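Local coordinates for protein carboxylesterase (Ferroplasma acidiphilum, PDB 3WJ2) that probably hydrolyses carboxylic esters as an alpha/beta-hydrolase-fold carboxylesterase of an acid-loving archaeon, at residues Ala67-Tyr81 with Cys99-Ile113. Sequence-based numbering, arbitrary orientation.
Sequences ARMYDDNNAKSAILY and CRFLAKESGVKIISI
Ile110 and Ile111 are gripped on both edges of their strand by 67-81: Tyr70 pairs antiparallel with Ile110 on one side, the chain turns round the start of strand 109-113, and Ile79 and Tyr81 return parallel along the other. Four backbone bonds join strand 109-113 to Arg68 and Tyr70; five more join it to Ser77, Ile79 and Tyr81. Lys109 closes the turn. Its chain bends at the end (chi4 44°), bringing NZ 2.8 Å from Asp71 OD2, in a salt bridge entering from above the carboxylate plane, and 2.8 Å from Ala75 O. The other carboxylate oxygen, OD1, accepts the N-H groups of Asn73, an Asx turn, and Ala75, so the loop's own N-H groups hold one oxygen and Lys109 the other. Asn73 ND2 adds a bond to Gly107 O (3.1 Å), lying in the carbonyl plane on a lone pair. On the sheet face that carries Tyr70, Ile110 and Tyr81, helix 99-106 packs on two tyrosines. Cys99 CB sits over the Tyr70 ring face in a CH-pi contact, 3.9 Å from the centroid, while Ala103 CB meets Tyr70 CB at 3.6 Å. Cys99 SG lies obliquely to the Tyr81 ring, 4.8 Å from its centroid, and Leu102 CD1 touches Tyr81 CE1 at 3.5 Å. On the face of Met69 and Leu80, Ile111 spreads its branches, CG2 to Ala67, CG1 to Met69 and CD1 to Leu80. Strand 78-82, helix 96-106 and strand 109-113 form a beta-alpha-beta crossover; the alpha/beta-hydrolase sheet continues with strand 52-60 beyond 63-71 and strand 150-155 beyond 78-82, with helix 125-139 against Leu80 and Ile113, and helix 291-303 against Leu102.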
loop_
_atom_site.group_PDB
_atom_site.type_symbol
_atom_site.label_atom_id
_atom_site.label_comp_id
_atom_site.label_asym_id
_atom_site.label_seq_id
_atom_site.Cartn_x
_atom_site.Cartn_y
_atom_site.Cartn_z
ATOM N N ALA B 67 16.904 -9.780 36.831
ATOM C CA ALA B 67 15.444 -9.786 36.494
ATOM C C ALA B 67 14.678 -8.998 37.514
ATOM O O ALA B 67 15.058 -9.020 38.712
ATOM C CB ALA B 67 14.904 -11.126 36.410
ATOM N N ARG B 68 13.693 -8.226 37.078
ATOM C CA ARG B 68 12.817 -7.522 38.032
ATOM C C ARG B 68 11.407 -7.989 37.851
ATOM O O ARG B 68 10.850 -7.891 36.719
ATOM C CB ARG B 68 12.962 -6.005 37.905
ATOM C CG ARG B 68 12.056 -5.237 38.831
ATOM C CD ARG B 68 12.371 -3.774 38.850
ATOM N NE ARG B 68 13.720 -3.501 39.423
ATOM C CZ ARG B 68 14.455 -2.388 39.280
ATOM N NH1 ARG B 68 14.045 -1.317 38.537
ATOM N NH2 ARG B 68 15.669 -2.350 39.875
ATOM N N MET B 69 10.758 -8.391 38.948
ATOM C CA MET B 69 9.408 -8.864 38.955
ATOM C C MET B 69 8.446 -7.783 39.492
ATOM O O MET B 69 8.755 -7.099 40.486
ATOM C CB MET B 69 9.315 -10.083 39.863
ATOM C CG MET B 69 8.045 -10.766 39.845
ATOM S SD MET B 69 6.651 -10.029 40.691
ATOM C CE MET B 69 7.099 -9.667 42.459
ATOM N N TYR B 70 7.414 -7.474 38.716
ATOM C CA TYR B 70 6.411 -6.424 39.061
ATOM C C TYR B 70 5.115 -7.121 39.230
ATOM O O TYR B 70 4.686 -7.904 38.316
ATOM C CB TYR B 70 6.240 -5.436 37.901
ATOM C CG TYR B 70 7.488 -4.743 37.472
ATOM C CD1 TYR B 70 7.819 -3.473 37.967
ATOM C CD2 TYR B 70 8.409 -5.357 36.545
ATOM C CE1 TYR B 70 8.939 -2.837 37.537
ATOM C CE2 TYR B 70 9.516 -4.758 36.142
ATOM C CZ TYR B 70 9.827 -3.450 36.607
ATOM O OH TYR B 70 10.933 -2.782 36.168
ATOM N N ASP B 71 4.384 -6.896 40.341
ATOM C CA ASP B 71 3.166 -7.657 40.524
ATOM C C ASP B 71 2.225 -6.749 41.310
ATOM O O ASP B 71 2.549 -6.387 42.458
ATOM C CB ASP B 71 3.456 -8.907 41.367
ATOM C CG ASP B 71 2.255 -9.792 41.570
ATOM O OD1 ASP B 71 1.181 -9.529 40.976
ATOM O OD2 ASP B 71 2.417 -10.801 42.343
ATOM N N ASP B 72 1.190 -6.275 40.638
ATOM C CA ASP B 72 0.230 -5.377 41.321
ATOM C C ASP B 72 -0.967 -6.110 41.870
ATOM O O ASP B 72 -1.973 -5.466 42.245
ATOM C CB ASP B 72 -0.276 -4.353 40.299
ATOM C CG ASP B 72 -0.774 -3.031 40.954
ATOM O OD1 ASP B 72 -0.190 -2.553 41.937
ATOM O OD2 ASP B 72 -1.760 -2.457 40.410
ATOM N N ASN B 73 -0.997 -7.424 41.828
ATOM C CA ASN B 73 -2.288 -8.140 41.965
ATOM C C ASN B 73 -2.145 -9.531 42.609
ATOM O O ASN B 73 -2.994 -10.386 42.402
ATOM C CB ASN B 73 -2.938 -8.187 40.536
ATOM C CG ASN B 73 -4.409 -8.575 40.525
ATOM O OD1 ASN B 73 -5.145 -8.420 41.543
ATOM N ND2 ASN B 73 -4.874 -9.090 39.353
ATOM N N ASN B 74 -1.073 -9.753 43.358
ATOM C CA ASN B 74 -0.637 -11.077 43.843
ATOM C C ASN B 74 -0.929 -12.213 42.828
ATOM O O ASN B 74 -1.555 -13.215 43.114
ATOM C CB ASN B 74 -1.260 -11.378 45.244
ATOM C CG ASN B 74 -0.561 -12.552 45.984
ATOM O OD1 ASN B 74 0.640 -12.790 45.833
ATOM N ND2 ASN B 74 -1.338 -13.290 46.780
ATOM N N ALA B 75 -0.513 -12.025 41.561
ATOM C CA ALA B 75 -0.996 -12.892 40.508
ATOM C C ALA B 75 -0.419 -14.274 40.483
ATOM O O ALA B 75 0.730 -14.431 40.847
ATOM C CB ALA B 75 -0.598 -12.194 39.132
ATOM N N LYS B 76 -1.193 -15.228 39.993
ATOM C CA LYS B 76 -0.809 -16.624 39.876
ATOM C C LYS B 76 0.143 -16.850 38.678
ATOM O O LYS B 76 0.999 -17.762 38.660
ATOM C CB LYS B 76 -2.068 -17.447 39.614
ATOM C CG LYS B 76 -1.851 -18.946 39.506
ATOM C CD LYS B 76 -3.149 -19.791 39.256
ATOM C CE LYS B 76 -2.999 -21.222 39.894
ATOM N NZ LYS B 76 -3.787 -22.341 39.276
ATOM N N SER B 77 -0.099 -16.037 37.645
ATOM C CA SER B 77 0.598 -16.294 36.308
ATOM C C SER B 77 1.537 -15.111 35.978
ATOM O O SER B 77 1.507 -14.053 36.661
ATOM C CB SER B 77 -0.412 -16.443 35.148
ATOM O OG SER B 77 -1.189 -17.624 35.340
ATOM N N ALA B 78 2.410 -15.357 34.952
ATOM C CA ALA B 78 3.453 -14.400 34.654
ATOM C C ALA B 78 3.704 -14.271 33.181
ATOM O O ALA B 78 3.564 -15.264 32.439
ATOM C CB ALA B 78 4.798 -14.789 35.300
ATOM N N ILE B 79 4.204 -13.085 32.822
ATOM C CA ILE B 79 4.831 -12.881 31.474
ATOM C C ILE B 79 6.308 -12.567 31.696
ATOM O O ILE B 79 6.627 -11.678 32.473
ATOM C CB ILE B 79 4.122 -11.714 30.819
ATOM C CG1 ILE B 79 2.708 -12.001 30.416
ATOM C CG2 ILE B 79 4.954 -11.157 29.635
ATOM C CD1 ILE B 79 2.496 -13.157 29.392
ATOM N N LEU B 80 7.199 -13.287 31.004
ATOM C CA LEU B 80 8.619 -12.911 30.989
ATOM C C LEU B 80 8.744 -11.856 29.890
ATOM O O LEU B 80 8.343 -12.133 28.744
ATOM C CB LEU B 80 9.509 -14.105 30.727
ATOM C CG LEU B 80 9.111 -15.328 31.567
ATOM C CD1 LEU B 80 10.191 -16.408 31.243
ATOM C CD2 LEU B 80 8.993 -15.020 33.017
ATOM N N TYR B 81 9.306 -10.701 30.226
ATOM C CA TYR B 81 9.368 -9.552 29.286
ATOM C C TYR B 81 10.794 -9.332 28.917
ATOM O O TYR B 81 11.693 -9.156 29.783
ATOM C CB TYR B 81 8.777 -8.267 29.945
ATOM C CG TYR B 81 8.517 -7.273 28.832
ATOM C CD1 TYR B 81 7.274 -7.343 28.161
ATOM C CD2 TYR B 81 9.517 -6.379 28.451
ATOM C CE1 TYR B 81 7.017 -6.464 27.086
ATOM C CE2 TYR B 81 9.271 -5.523 27.298
ATOM C CZ TYR B 81 8.041 -5.638 26.647
ATOM O OH TYR B 81 7.812 -4.846 25.539
ATOM N N CYS B 99 7.368 -1.328 32.241
ATOM C CA CYS B 99 7.023 -2.573 32.864
ATOM C C CYS B 99 6.022 -2.458 34.004
ATOM O O CYS B 99 5.141 -3.237 34.159
ATOM C CB CYS B 99 8.274 -3.313 33.292
ATOM S SG CYS B 99 9.105 -4.056 31.806
ATOM N N ARG B 100 6.224 -1.394 34.810
ATOM C CA ARG B 100 5.178 -1.047 35.775
ATOM C C ARG B 100 3.777 -0.861 35.164
ATOM O O ARG B 100 2.826 -1.418 35.671
ATOM C CB ARG B 100 5.583 0.238 36.520
ATOM C CG ARG B 100 6.747 -0.003 37.556
ATOM C CD ARG B 100 7.182 1.390 37.905
ATOM N NE ARG B 100 8.171 1.379 38.990
ATOM C CZ ARG B 100 7.884 1.495 40.294
ATOM N NH1 ARG B 100 6.631 1.628 40.766
ATOM N NH2 ARG B 100 8.908 1.449 41.164
ATOM N N PHE B 101 3.704 -0.129 34.045
ATOM C CA PHE B 101 2.451 0.040 33.371
ATOM C C PHE B 101 1.878 -1.254 32.836
ATOM O O PHE B 101 0.706 -1.507 32.999
ATOM C CB PHE B 101 2.676 1.070 32.241
ATOM C CG PHE B 101 1.401 1.420 31.482
ATOM C CD1 PHE B 101 0.416 2.219 32.100
ATOM C CD2 PHE B 101 1.163 0.968 30.193
ATOM C CE1 PHE B 101 -0.725 2.596 31.430
ATOM C CE2 PHE B 101 -0.025 1.313 29.529
ATOM C CZ PHE B 101 -0.962 2.140 30.151
ATOM N N LEU B 102 2.729 -2.095 32.239
ATOM C CA LEU B 102 2.185 -3.396 31.893
ATOM C C LEU B 102 1.689 -4.183 33.053
ATOM O O LEU B 102 0.732 -4.890 32.899
ATOM C CB LEU B 102 3.266 -4.254 31.231
ATOM C CG LEU B 102 3.810 -3.770 29.895
ATOM C CD1 LEU B 102 4.922 -4.825 29.360
ATOM C CD2 LEU B 102 2.745 -3.618 28.836
ATOM N N ALA B 103 2.391 -4.173 34.193
ATOM C CA ALA B 103 1.883 -4.861 35.343
ATOM C C ALA B 103 0.543 -4.333 35.877
ATOM O O ALA B 103 -0.320 -5.127 36.174
ATOM C CB ALA B 103 2.991 -4.824 36.430
ATOM N N LYS B 104 0.423 -3.000 35.870
ATOM C CA LYS B 104 -0.789 -2.367 36.395
ATOM C C LYS B 104 -1.984 -2.722 35.474
ATOM O O LYS B 104 -3.048 -3.158 35.922
ATOM C CB LYS B 104 -0.593 -0.900 36.539
ATOM C CG LYS B 104 -1.827 -0.196 37.173
ATOM C CD LYS B 104 -1.479 0.712 38.431
ATOM C CE LYS B 104 -1.905 0.143 39.811
ATOM N NZ LYS B 104 -1.325 0.904 40.953
ATOM N N GLU B 105 -1.760 -2.634 34.153
ATOM C CA GLU B 105 -2.855 -2.877 33.241
ATOM C C GLU B 105 -3.241 -4.348 32.991
ATOM O O GLU B 105 -4.403 -4.673 32.713
ATOM C CB GLU B 105 -2.517 -2.216 31.891
ATOM C CG GLU B 105 -2.373 -0.678 31.976
ATOM C CD GLU B 105 -3.657 0.027 32.391
ATOM O OE1 GLU B 105 -4.752 -0.534 32.202
ATOM O OE2 GLU B 105 -3.541 1.107 33.063
ATOM N N SER B 106 -2.259 -5.289 33.090
ATOM C CA SER B 106 -2.536 -6.663 32.891
ATOM C C SER B 106 -3.013 -7.371 34.152
ATOM O O SER B 106 -3.685 -8.343 34.053
ATOM C CB SER B 106 -1.292 -7.456 32.364
ATOM O OG SER B 106 -0.226 -7.420 33.350
ATOM N N GLY B 107 -2.538 -6.880 35.308
ATOM C CA GLY B 107 -2.890 -7.672 36.508
ATOM C C GLY B 107 -2.144 -8.955 36.691
ATOM O O GLY B 107 -2.535 -9.770 37.507
ATOM N N VAL B 108 -1.088 -9.178 35.928
ATOM C CA VAL B 108 -0.304 -10.435 36.069
ATOM C C VAL B 108 1.103 -10.087 36.455
ATOM O O VAL B 108 1.493 -8.895 36.401
ATOM C CB VAL B 108 -0.348 -11.385 34.845
ATOM C CG1 VAL B 108 -1.818 -11.706 34.383
ATOM C CG2 VAL B 108 0.483 -10.833 33.674
ATOM N N LYS B 109 1.931 -11.074 36.881
ATOM C CA LYS B 109 3.343 -10.798 37.176
ATOM C C LYS B 109 4.044 -10.469 35.830
ATOM O O LYS B 109 3.877 -11.229 34.829
ATOM C CB LYS B 109 4.061 -12.020 37.776
ATOM C CG LYS B 109 3.635 -12.250 39.288
ATOM C CD LYS B 109 4.320 -13.502 39.719
ATOM C CE LYS B 109 4.391 -13.739 41.329
ATOM N NZ LYS B 109 3.115 -13.442 42.018
ATOM N N ILE B 110 4.813 -9.436 35.842
ATOM C CA ILE B 110 5.696 -9.151 34.691
ATOM C C ILE B 110 7.153 -9.311 35.216
ATOM O O ILE B 110 7.581 -8.623 36.202
ATOM C CB ILE B 110 5.483 -7.642 34.199
ATOM C CG1 ILE B 110 4.024 -7.394 33.780
ATOM C CG2 ILE B 110 6.458 -7.252 33.010
ATOM C CD1 ILE B 110 3.478 -8.304 32.628
ATOM N N ILE B 111 7.959 -10.101 34.507
ATOM C CA ILE B 111 9.338 -10.323 34.938
ATOM C C ILE B 111 10.213 -9.807 33.820
ATOM O O ILE B 111 10.367 -10.451 32.764
ATOM C CB ILE B 111 9.645 -11.826 35.256
ATOM C CG1 ILE B 111 8.626 -12.300 36.342
ATOM C CG2 ILE B 111 11.147 -11.979 35.712
ATOM C CD1 ILE B 111 8.759 -13.846 36.655
ATOM N N SER B 112 10.854 -8.674 34.054
ATOM C CA SER B 112 11.671 -8.032 33.028
ATOM C C SER B 112 13.081 -8.560 33.131
ATOM O O SER B 112 13.756 -8.487 34.195
ATOM C CB SER B 112 11.564 -6.510 33.245
ATOM O OG SER B 112 12.476 -5.856 32.352
ATOM N N ILE B 113 13.561 -9.190 32.045
ATOM C CA ILE B 113 14.859 -9.882 32.080
ATOM C C ILE B 113 15.941 -9.176 31.312
ATOM O O ILE B 113 15.749 -8.724 30.164
ATOM C CB ILE B 113 14.698 -11.322 31.527
ATOM C CG1 ILE B 113 13.770 -12.112 32.461
ATOM C CG2 ILE B 113 16.041 -12.046 31.408
ATOM C CD1 ILE B 113 13.076 -13.261 31.735
HETATM O O HOH W 1 12.196 -3.123 33.516
HETATM O O HOH W 2 0.346 -7.169 38.031
HETATM O O HOH W 3 -3.274 -4.333 38.416
HETATM O O HOH W 4 -1.468 -0.807 43.414
HETATM O O HOH W 5 2.438 -14.874 44.256
HETATM O O HOH W 6 13.786 -6.724 29.828
#